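Local coordinates for protein angel homolog 2 (Homo sapiens, PDB 6RW0), which removes phosphate from 2',3'-cyclic phosphate ends as a member of the CCR4 family of deadenylases, and probably binds mRNA 3' untranslated regions, at residues Q62-D67 with L103-E108; R168-L173 with L207-M212; G226-I231 with H332-S337; S338-Y343 with I349-T354. One frame throughout, in Å; residues are numbered along the deposited sequence.

Interaction 1: residues Q62-D67 with L103-E108. With MG (magnesium ion), chain B.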
# COMPACT_ATOMS: atom_id res chain seq x y z
N GLN A 62 10.84 -2.43 -13.68
CA GLN A 62 12.16 -2.51 -14.31
C GLN A 62 12.67 -1.13 -14.72
O GLN A 62 13.87 -0.83 -14.56
CB GLN A 62 12.14 -3.44 -15.52
CG GLN A 62 13.53 -3.78 -16.03
CD GLN A 62 14.31 -4.64 -15.05
OE1 GLN A 62 13.73 -5.36 -14.25
NE2 GLN A 62 15.64 -4.58 -15.13
N ASP A 63 11.80 -0.29 -15.30
CA ASP A 63 12.23 1.05 -15.69
C ASP A 63 12.73 1.83 -14.48
O ASP A 63 13.74 2.53 -14.56
CB ASP A 63 11.08 1.84 -16.32
CG ASP A 63 10.75 1.43 -17.74
OD1 ASP A 63 11.42 0.55 -18.31
OD2 ASP A 63 9.77 2.00 -18.28
N LEU A 64 12.01 1.73 -13.35
CA LEU A 64 12.42 2.45 -12.15
C LEU A 64 13.69 1.87 -11.55
O LEU A 64 14.52 2.61 -11.03
CB LEU A 64 11.28 2.51 -11.14
CG LEU A 64 10.02 3.23 -11.64
CD1 LEU A 64 8.99 3.28 -10.51
CD2 LEU A 64 10.32 4.61 -12.19
N LEU A 65 13.88 0.55 -11.64
CA LEU A 65 15.13 -0.06 -11.22
C LEU A 65 16.29 0.53 -12.01
O LEU A 65 17.27 1.01 -11.44
CB LEU A 65 15.02 -1.57 -11.42
CG LEU A 65 16.11 -2.50 -10.92
CD1 LEU A 65 15.61 -3.94 -11.07
CD2 LEU A 65 17.41 -2.32 -11.69
N GLU A 66 16.16 0.53 -13.34
CA GLU A 66 17.24 1.01 -14.21
C GLU A 66 17.47 2.50 -14.06
O GLU A 66 18.62 2.95 -14.15
CB GLU A 66 16.94 0.60 -15.65
CG GLU A 66 17.06 -0.92 -15.81
CD GLU A 66 16.69 -1.44 -17.17
OE1 GLU A 66 16.37 -0.63 -18.06
OE2 GLU A 66 16.70 -2.68 -17.33
N ASP A 67 16.42 3.27 -13.80
CA ASP A 67 16.55 4.71 -13.62
C ASP A 67 17.19 5.06 -12.29
O ASP A 67 17.62 6.20 -12.09
CB ASP A 67 15.17 5.38 -13.60
CG ASP A 67 14.58 5.57 -14.97
OD1 ASP A 67 15.27 5.35 -15.98
OD2 ASP A 67 13.39 5.96 -15.02
N LEU A 103 -0.90 -5.11 -5.93
CA LEU A 103 0.46 -4.95 -6.43
C LEU A 103 0.75 -3.49 -6.70
O LEU A 103 -0.12 -2.73 -7.13
CB LEU A 103 0.65 -5.77 -7.71
CG LEU A 103 0.26 -7.26 -7.65
CD1 LEU A 103 0.42 -7.92 -9.01
CD2 LEU A 103 1.07 -7.97 -6.59
N GLN A 104 2.00 -3.10 -6.46
CA GLN A 104 2.49 -1.78 -6.83
C GLN A 104 3.71 -1.93 -7.74
O GLN A 104 4.35 -2.98 -7.79
CB GLN A 104 2.81 -0.92 -5.60
CG GLN A 104 1.69 -0.89 -4.54
CD GLN A 104 1.75 -2.06 -3.59
OE1 GLN A 104 2.83 -2.55 -3.24
NE2 GLN A 104 0.59 -2.52 -3.15
N GLU A 105 4.02 -0.83 -8.44
CA GLU A 105 5.13 -0.78 -9.40
C GLU A 105 4.96 -1.80 -10.52
O GLU A 105 5.92 -2.41 -10.99
CB GLU A 105 6.49 -0.84 -8.73
CG GLU A 105 6.74 0.42 -7.94
CD GLU A 105 8.19 0.70 -7.65
OE1 GLU A 105 9.07 0.29 -8.44
OE2 GLU A 105 8.44 1.36 -6.61
N VAL A 106 3.71 -1.96 -10.95
CA VAL A 106 3.35 -2.82 -12.07
C VAL A 106 3.53 -2.01 -13.35
O VAL A 106 2.78 -1.06 -13.60
CB VAL A 106 1.91 -3.32 -11.92
CG1 VAL A 106 1.44 -4.08 -13.17
CG2 VAL A 106 1.78 -4.14 -10.63
N GLN A 107 4.54 -2.37 -14.14
CA GLN A 107 4.91 -1.61 -15.33
C GLN A 107 3.98 -1.97 -16.49
O GLN A 107 3.71 -3.14 -16.73
CB GLN A 107 6.36 -1.92 -15.68
CG GLN A 107 6.92 -1.09 -16.78
CD GLN A 107 8.41 -1.19 -16.87
OE1 GLN A 107 9.12 -0.94 -15.89
NE2 GLN A 107 8.91 -1.59 -18.03
N GLU A 108 3.48 -0.94 -17.19
CA GLU A 108 2.39 -1.15 -18.13
C GLU A 108 2.76 -2.14 -19.23
O GLU A 108 1.97 -3.05 -19.55
CB GLU A 108 1.94 0.18 -18.74
CG GLU A 108 0.74 0.02 -19.70
CD GLU A 108 0.42 1.27 -20.52
OE1 GLU A 108 1.35 2.01 -20.90
OE2 GLU A 108 -0.78 1.51 -20.77
MG MG B . 10.44 1.55 -5.52
O HOH W 1 11.18 1.85 -7.56
O HOH W 2 12.48 1.27 -4.57
O HOH W 3 11.02 3.99 -5.02
O HOH W 4 10.17 -0.84 -5.62
O HOH W 5 10.13 1.62 -3.28
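L64 of helix 62-67 lays its CD1 methyl 3.6 Å from E105 OE1, beside a carboxylate whose other oxygen binds magnesium. OE2 of E105 meets the magnesium ion at 2.3 Å and is the protein's one ligand among six; five waters complete the shell. OE1 of E105 accepts a hydrogen bond from one of those waters, 2.8 Å away, which ties ligand and hydration shell together. Second-shell donors fix how the carboxylate is turned: the S61 backbone N-H holds OE1 and the N58 amide holds OE2.

A glutamine makes the other junction. With CG anti to its own backbone N (chi1 -173°) and the chain extended beyond, Q107 extends to the first helical turn, where backbone N-H groups have no acceptor within the helix. D63 N donates to Q107 OE1 at 2.8 Å, nearly straight at 173° and onto a lone pair. The S61 hydroxyl also bonds to this oxygen, while Q107 NE2 bonds to D109.

E105 and V106 both face G138 in a G1 beta bulge, where strand 100-107 turns a corner at E105. Helix 62-67 faces this corner and the strand's last residues; Q107, the N-cap, leads on into helix 108-121, and R85 of helix 82-96 holds the far end of Q62.

Interaction 2: residues R168-L173 with L207-M212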
# COMPACT_ATOMS: atom_id res chain seq x y z
N ARG A 168 1.72 15.72 -8.67
CA ARG A 168 2.42 14.45 -8.79
C ARG A 168 1.51 13.36 -9.36
O ARG A 168 0.28 13.41 -9.22
CB ARG A 168 2.96 14.03 -7.42
CG ARG A 168 3.93 15.05 -6.79
CD ARG A 168 5.09 15.33 -7.70
NE ARG A 168 6.38 15.50 -7.05
CZ ARG A 168 6.78 16.62 -6.46
NH1 ARG A 168 5.97 17.67 -6.41
NH2 ARG A 168 7.99 16.71 -5.91
N ASP A 169 2.13 12.36 -10.00
CA ASP A 169 1.41 11.40 -10.84
C ASP A 169 0.91 10.15 -10.13
O ASP A 169 0.38 9.24 -10.79
CB ASP A 169 2.28 11.04 -12.04
CG ASP A 169 2.39 12.19 -13.03
OD1 ASP A 169 1.33 12.76 -13.41
OD2 ASP A 169 3.54 12.55 -13.38
N ASN A 170 0.97 10.11 -8.81
CA ASN A 170 0.59 8.91 -8.09
C ASN A 170 -0.91 8.64 -8.20
O ASN A 170 -1.73 9.53 -8.48
CB ASN A 170 1.01 9.03 -6.64
CG ASN A 170 2.48 9.32 -6.50
OD1 ASN A 170 2.89 10.48 -6.44
ND2 ASN A 170 3.30 8.26 -6.52
N VAL A 171 -1.26 7.38 -7.94
CA VAL A 171 -2.62 6.90 -8.10
C VAL A 171 -3.01 5.92 -6.99
O VAL A 171 -2.17 5.44 -6.22
CB VAL A 171 -2.86 6.22 -9.47
CG1 VAL A 171 -2.67 7.20 -10.62
CG2 VAL A 171 -1.94 5.01 -9.64
N GLY A 172 -4.31 5.63 -6.96
CA GLY A 172 -4.85 4.56 -6.15
C GLY A 172 -5.94 3.84 -6.91
O GLY A 172 -6.35 4.26 -8.00
N LEU A 173 -6.43 2.76 -6.32
CA LEU A 173 -7.47 1.95 -6.95
C LEU A 173 -8.29 1.31 -5.85
O LEU A 173 -7.72 0.81 -4.87
CB LEU A 173 -6.88 0.89 -7.87
CG LEU A 173 -7.88 0.05 -8.67
CD1 LEU A 173 -8.72 0.87 -9.61
CD2 LEU A 173 -7.09 -1.01 -9.45
N LEU A 207 -0.12 13.54 2.64
CA LEU A 207 -1.36 13.53 3.41
C LEU A 207 -2.56 13.82 2.53
O LEU A 207 -3.64 13.26 2.74
CB LEU A 207 -1.31 14.54 4.56
CG LEU A 207 -0.52 14.05 5.77
CD1 LEU A 207 -0.28 15.19 6.72
CD2 LEU A 207 -1.23 12.90 6.47
N THR A 208 -2.40 14.67 1.52
CA THR A 208 -3.52 14.98 0.64
C THR A 208 -3.84 13.79 -0.26
O THR A 208 -5.02 13.49 -0.48
CB THR A 208 -3.21 16.24 -0.18
OG1 THR A 208 -2.88 17.33 0.70
CG2 THR A 208 -4.41 16.69 -1.00
N GLN A 209 -2.82 13.11 -0.78
CA GLN A 209 -3.04 11.88 -1.53
C GLN A 209 -3.76 10.85 -0.67
O GLN A 209 -4.74 10.23 -1.11
CB GLN A 209 -1.71 11.33 -2.04
CG GLN A 209 -1.04 12.22 -3.07
CD GLN A 209 0.21 11.60 -3.69
OE1 GLN A 209 0.80 10.67 -3.13
NE2 GLN A 209 0.63 12.13 -4.83
N LEU A 210 -3.30 10.65 0.56
CA LEU A 210 -3.99 9.73 1.45
C LEU A 210 -5.45 10.14 1.65
O LEU A 210 -6.35 9.29 1.61
CB LEU A 210 -3.25 9.66 2.78
CG LEU A 210 -3.91 8.81 3.86
CD1 LEU A 210 -3.96 7.35 3.43
CD2 LEU A 210 -3.19 8.95 5.18
N ALA A 211 -5.71 11.43 1.88
CA ALA A 211 -7.08 11.89 2.06
C ALA A 211 -7.93 11.57 0.84
O ALA A 211 -9.11 11.22 0.97
CB ALA A 211 -7.09 13.39 2.34
N MET A 212 -7.36 11.70 -0.36
CA MET A 212 -8.10 11.39 -1.58
C MET A 212 -8.44 9.90 -1.64
O MET A 212 -9.56 9.54 -2.02
CB MET A 212 -7.28 11.82 -2.79
CG MET A 212 -7.18 13.33 -2.92
SD MET A 212 -5.92 13.90 -4.07
CE MET A 212 -6.77 13.75 -5.54
O HOH W 6 -0.51 14.46 -6.72
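N170 and Q209 bring the two backbones closest, though their CA atoms remain 8.1 Å apart, so side chains must bridge the gap. Residues 168-170 form the irregular lead into strand 171-179, whereas 207-212 is regular helix from the middle of 203-220. This helix connects the parallel strands 189-195 and 231-236 as a beta-alpha-beta crossover, and 171-179 pairs with the first of them in the same sheet.

Q209 supplies the reach. Its CG lies anti to the carbonyl carbon (chi1 -66°) and the chain is extended beyond, carrying the amide across to N170, whose shorter side chain points to meet it. Q209 NE2 donates to N170 OD1 at 3.2 Å with an N-H...O angle of 163°. The acceptor lies close to the plane of the Q209 amide, but the donor stands tilted by 33° from the carbonyl plane of N170, with the two amide planes steeply inclined to each other. Q209 NE2 has a second acceptor: a water 3.2 Å away that in turn donates to R168 O at 2.8 Å. CB of R168 packs 4.0 Å from Q209 NE2, while its guanidinium group leads off elsewhere.

Glutamine and asparagine suit this buried place because each amide can both give and take. Q209 OE1 accepts from the backbone N-H of L197, and N170 ND2 makes a weak bond to H195 O. Uncharged groups therefore satisfy one another between the helix and the chain leading into strand 171-179, and with both ends of the Q209 amide engaged its flip state is fixed.

Interaction 3: residues G226-I231 with H332-S337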
# COMPACT_ATOMS: atom_id res chain seq x y z
N GLY A 226 -25.83 2.75 6.55
CA GLY A 226 -25.05 3.85 7.08
C GLY A 226 -23.71 3.46 7.65
O GLY A 226 -22.92 4.36 8.00
N SER A 227 -23.42 2.18 7.76
CA SER A 227 -22.10 1.73 8.17
C SER A 227 -21.25 1.47 6.93
O SER A 227 -21.74 1.46 5.80
CB SER A 227 -22.21 0.45 8.99
OG SER A 227 -22.57 -0.64 8.16
N PHE A 228 -19.96 1.23 7.16
CA PHE A 228 -19.05 0.86 6.08
C PHE A 228 -18.92 -0.66 6.03
O PHE A 228 -18.89 -1.32 7.07
CB PHE A 228 -17.65 1.47 6.27
CG PHE A 228 -17.65 2.96 6.28
CD1 PHE A 228 -17.99 3.66 5.13
CD2 PHE A 228 -17.34 3.67 7.43
CE1 PHE A 228 -18.02 5.04 5.12
CE2 PHE A 228 -17.36 5.06 7.43
CZ PHE A 228 -17.71 5.74 6.28
N CYS A 229 -18.84 -1.20 4.81
CA CYS A 229 -18.55 -2.62 4.65
C CYS A 229 -17.10 -2.86 5.05
O CYS A 229 -16.34 -1.91 5.24
CB CYS A 229 -18.78 -3.05 3.20
SG CYS A 229 -17.59 -2.41 2.03
N PRO A 230 -16.69 -4.12 5.22
CA PRO A 230 -15.29 -4.38 5.58
C PRO A 230 -14.35 -3.80 4.54
O PRO A 230 -14.61 -3.88 3.34
CB PRO A 230 -15.21 -5.91 5.62
CG PRO A 230 -16.61 -6.35 5.95
CD PRO A 230 -17.50 -5.35 5.21
N ILE A 231 -13.24 -3.24 5.03
CA ILE A 231 -12.22 -2.59 4.21
C ILE A 231 -10.88 -3.29 4.44
O ILE A 231 -10.50 -3.55 5.58
CB ILE A 231 -12.08 -1.11 4.58
CG1 ILE A 231 -13.37 -0.37 4.22
CG2 ILE A 231 -10.88 -0.46 3.91
CD1 ILE A 231 -13.60 0.85 5.06
N HIS A 332 -10.61 10.75 10.13
CA HIS A 332 -11.34 9.88 9.22
C HIS A 332 -12.29 9.06 10.08
O HIS A 332 -12.17 9.01 11.31
CB HIS A 332 -10.45 9.02 8.31
CG HIS A 332 -9.69 7.95 9.03
ND1 HIS A 332 -10.31 6.89 9.66
CD2 HIS A 332 -8.36 7.77 9.19
CE1 HIS A 332 -9.39 6.10 10.19
NE2 HIS A 332 -8.20 6.62 9.93
N HIS A 333 -13.26 8.41 9.43
CA HIS A 333 -14.34 7.73 10.14
C HIS A 333 -14.20 6.21 10.17
O HIS A 333 -15.16 5.52 10.53
CB HIS A 333 -15.69 8.08 9.51
CG HIS A 333 -16.04 9.53 9.59
ND1 HIS A 333 -15.97 10.23 10.77
CD2 HIS A 333 -16.47 10.40 8.65
CE1 HIS A 333 -16.35 11.48 10.56
NE2 HIS A 333 -16.66 11.61 9.28
N PHE A 334 -13.03 5.68 9.83
CA PHE A 334 -12.83 4.24 9.82
C PHE A 334 -12.21 3.78 11.14
O PHE A 334 -11.72 4.57 11.94
CB PHE A 334 -11.94 3.82 8.65
CG PHE A 334 -12.38 4.35 7.32
CD1 PHE A 334 -13.64 4.05 6.81
CD2 PHE A 334 -11.54 5.13 6.56
CE1 PHE A 334 -14.05 4.55 5.58
CE2 PHE A 334 -11.94 5.62 5.32
CZ PHE A 334 -13.20 5.33 4.83
N SER A 335 -12.25 2.47 11.35
CA SER A 335 -11.59 1.82 12.49
C SER A 335 -10.65 0.78 11.88
O SER A 335 -11.05 -0.35 11.59
CB SER A 335 -12.62 1.19 13.41
OG SER A 335 -11.98 0.54 14.49
N LEU A 336 -9.39 1.18 11.68
CA LEU A 336 -8.42 0.37 10.96
C LEU A 336 -7.31 -0.11 11.87
O LEU A 336 -6.76 0.66 12.67
CB LEU A 336 -7.78 1.18 9.84
CG LEU A 336 -8.77 1.72 8.82
CD1 LEU A 336 -8.09 2.68 7.85
CD2 LEU A 336 -9.41 0.56 8.06
N SER A 337 -6.96 -1.38 11.72
CA SER A 337 -5.81 -1.99 12.36
C SER A 337 -4.79 -2.34 11.29
O SER A 337 -5.11 -2.44 10.11
CB SER A 337 -6.22 -3.27 13.09
OG SER A 337 -7.02 -2.97 14.22
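F228 presents one face of its ring to the edge of F334. CE1 of F334 stands 3.7 Å above the plane of the F228 ring, over its centre, in a T-shaped (edge-to-face) pair with centroids 4.9 Å apart and planes at 63°. The weakly positive C-H edge of one phenyl ring thus meets the electron-rich face of the other, a fit for which phenylalanine is well suited.

I231 completes the apolar cluster. Its CD1 methyl comes within 3.6 Å of F334 CD1, approaching that ring obliquely. CG1 lies anti to the carbonyl carbon of I231 (chi1 -66°), and the outstretched chain carries the methyl forward from the start of the strand.

In the fold, residues 226-231 link helix 203-220 to strand 231-236, and the loop at 332-335 leads into strand 336-338; both strands pair with 359-369. I217 and L214 of the helix also pack on F334, and I217 on I231, so the cluster packs against helix 203-220.

Nearer the surface, H333 skirts the F228 ring. Its carbonyl O lies at the ring edge, 3.8 Å from F228 CE2, and its CB lies 4.0 Å from the same carbon. The backbone N of F334 donates to H332 ND1 at 3.0 Å, close to the imidazole plane, while H332 NE2 bonds to I249 O on helix 244-251.

Interaction 4: residues S338-Y343 with I349-T354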
# COMPACT_ATOMS: atom_id res chain seq x y z
N SER A 338 -3.55 -2.52 11.72
CA SER A 338 -2.47 -2.96 10.85
C SER A 338 -2.25 -4.45 11.05
O SER A 338 -2.22 -4.93 12.19
CB SER A 338 -1.18 -2.21 11.17
OG SER A 338 -0.07 -2.76 10.48
N VAL A 339 -2.08 -5.18 9.95
CA VAL A 339 -1.80 -6.61 10.06
C VAL A 339 -0.54 -6.85 10.88
O VAL A 339 -0.50 -7.72 11.76
CB VAL A 339 -1.70 -7.26 8.67
CG1 VAL A 339 -1.03 -8.65 8.76
CG2 VAL A 339 -3.08 -7.36 8.05
N TYR A 340 0.52 -6.10 10.59
CA TYR A 340 1.81 -6.26 11.24
C TYR A 340 1.98 -5.29 12.39
O TYR A 340 1.43 -4.18 12.39
CB TYR A 340 2.91 -6.08 10.20
CG TYR A 340 2.91 -7.18 9.17
CD1 TYR A 340 3.55 -8.38 9.41
CD2 TYR A 340 2.25 -7.04 7.96
CE1 TYR A 340 3.56 -9.39 8.47
CE2 TYR A 340 2.24 -8.05 7.02
CZ TYR A 340 2.90 -9.23 7.28
OH TYR A 340 2.90 -10.22 6.32
N SER A 341 2.75 -5.73 13.39
CA SER A 341 2.99 -4.93 14.59
C SER A 341 4.31 -4.16 14.55
O SER A 341 4.55 -3.33 15.43
CB SER A 341 2.96 -5.84 15.83
OG SER A 341 4.06 -6.72 15.81
N HIS A 342 5.16 -4.39 13.55
CA HIS A 342 6.29 -3.56 13.16
C HIS A 342 7.55 -3.79 13.99
O HIS A 342 8.60 -3.27 13.61
CB HIS A 342 5.95 -2.05 13.14
CG HIS A 342 4.64 -1.76 12.47
ND1 HIS A 342 4.36 -2.18 11.19
CD2 HIS A 342 3.54 -1.12 12.91
CE1 HIS A 342 3.14 -1.81 10.87
NE2 HIS A 342 2.61 -1.18 11.90
N TYR A 343 7.50 -4.55 15.07
CA TYR A 343 8.67 -4.83 15.90
C TYR A 343 8.58 -6.28 16.35
O TYR A 343 7.49 -6.78 16.62
CB TYR A 343 8.71 -3.89 17.13
CG TYR A 343 8.66 -2.43 16.73
CD1 TYR A 343 9.81 -1.74 16.38
CD2 TYR A 343 7.44 -1.74 16.67
CE1 TYR A 343 9.77 -0.42 15.99
CE2 TYR A 343 7.39 -0.40 16.27
CZ TYR A 343 8.56 0.25 15.94
OH TYR A 343 8.53 1.57 15.55
N ILE A 349 13.44 -5.40 17.80
CA ILE A 349 14.06 -5.03 16.53
C ILE A 349 12.97 -4.74 15.50
O ILE A 349 11.98 -5.48 15.44
CB ILE A 349 14.98 -6.15 16.05
CG1 ILE A 349 16.10 -6.39 17.07
CG2 ILE A 349 15.55 -5.82 14.67
CD1 ILE A 349 16.87 -7.65 16.82
N PRO A 350 13.12 -3.70 14.69
CA PRO A 350 12.07 -3.37 13.72
C PRO A 350 11.97 -4.37 12.58
O PRO A 350 12.97 -4.89 12.08
CB PRO A 350 12.50 -2.00 13.16
CG PRO A 350 13.54 -1.50 14.06
CD PRO A 350 14.16 -2.65 14.76
N GLU A 351 10.73 -4.61 12.17
CA GLU A 351 10.44 -5.23 10.90
C GLU A 351 10.74 -4.26 9.77
O GLU A 351 10.53 -3.05 9.90
CB GLU A 351 8.94 -5.54 10.82
CG GLU A 351 8.46 -6.63 11.74
CD GLU A 351 6.95 -6.81 11.78
OE1 GLU A 351 6.19 -5.95 11.27
OE2 GLU A 351 6.50 -7.81 12.37
N VAL A 352 11.21 -4.79 8.64
CA VAL A 352 11.38 -4.00 7.43
C VAL A 352 10.60 -4.66 6.30
O VAL A 352 10.34 -5.87 6.33
CB VAL A 352 12.85 -3.76 7.02
CG1 VAL A 352 13.61 -3.10 8.16
CG2 VAL A 352 13.51 -5.06 6.57
N THR A 353 10.18 -3.85 5.33
CA THR A 353 9.51 -4.33 4.12
C THR A 353 10.27 -3.97 2.85
O THR A 353 9.85 -4.39 1.76
CB THR A 353 8.06 -3.81 4.03
OG1 THR A 353 8.02 -2.39 3.81
CG2 THR A 353 7.28 -4.15 5.28
N THR A 354 11.36 -3.21 2.95
CA THR A 354 12.18 -2.83 1.80
C THR A 354 13.62 -2.74 2.27
O THR A 354 13.88 -2.42 3.43
CB THR A 354 11.67 -1.51 1.20
OG1 THR A 354 12.33 -1.24 -0.04
CG2 THR A 354 11.89 -0.33 2.12
O HOH W 7 4.06 -8.23 13.15
O HOH W 8 5.95 -3.85 9.48
O HOH W 9 9.24 -1.22 11.62
O HOH W 10 6.86 -9.10 14.80
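E351 and H342 meet within the loop that links strands 336-338 and 354-356, where the chain doubles back on itself and forms a single beta bridge, Y343 with P350. The two strands it joins both pair with 359-369.

The close-packed part centres on E351, whose extended side chain runs alongside the backbone of H342. Its amide N donates to H342 O at 2.9 Å, approaching from above the carbonyl plane. With CG anti to the carbonyl carbon (chi1 -69°), the E351 chain points its carboxylate back at the same residue: E351 OE1 lies 2.9 Å from H342 N, a weak bond bent to 127°. The same oxygen rests 3.5 Å from Y340 CB, with the carboxylate plane steep to the phenol ring. Glutamate suits this position because it can hold backbone N-H from a distance, directly and through water. The two aromatic residues are anchored beyond the loop, Y340 OH on L395 O and L422 N, and H342 NE2 on Y246 OH.

Toward solvent the contact thins. Y343 CD1 lies 4.2 Å from P350 CB, and Y343 CA makes a C-H...O contact with I349 O. Residues that tolerate exposure, a tyrosine and a proline, occupy this rim.

Four waters bridge the two segments. One joins S341 N to E351 OE2, another joins Y343 O to that same oxygen, and a third links H342 ND1 with E351 OE1. The fourth donates twice, to H342 O at 2.9 Å and to E351 O at 2.8 Å.

Interaction 1 binds magnesium through E105, consistent with the active site of this family. Interaction 2 lies about 18 Å away between centres, yet the side chain of N170 is about 10 Å from the magnesium ion, and H195, which touches E105, also accepts a weak bond from N170. Interaction 2 lies on helix 203-220 and interaction 3 packs against the same helix; both reach one sheet, their nearest atoms about 7 Å apart. Interaction 3 is remote from interaction 1, about 31 Å between centres, but runs directly in sequence into interaction 4. Interaction 4 in turn comes within about 8 Å of interaction 1 between nearest atoms.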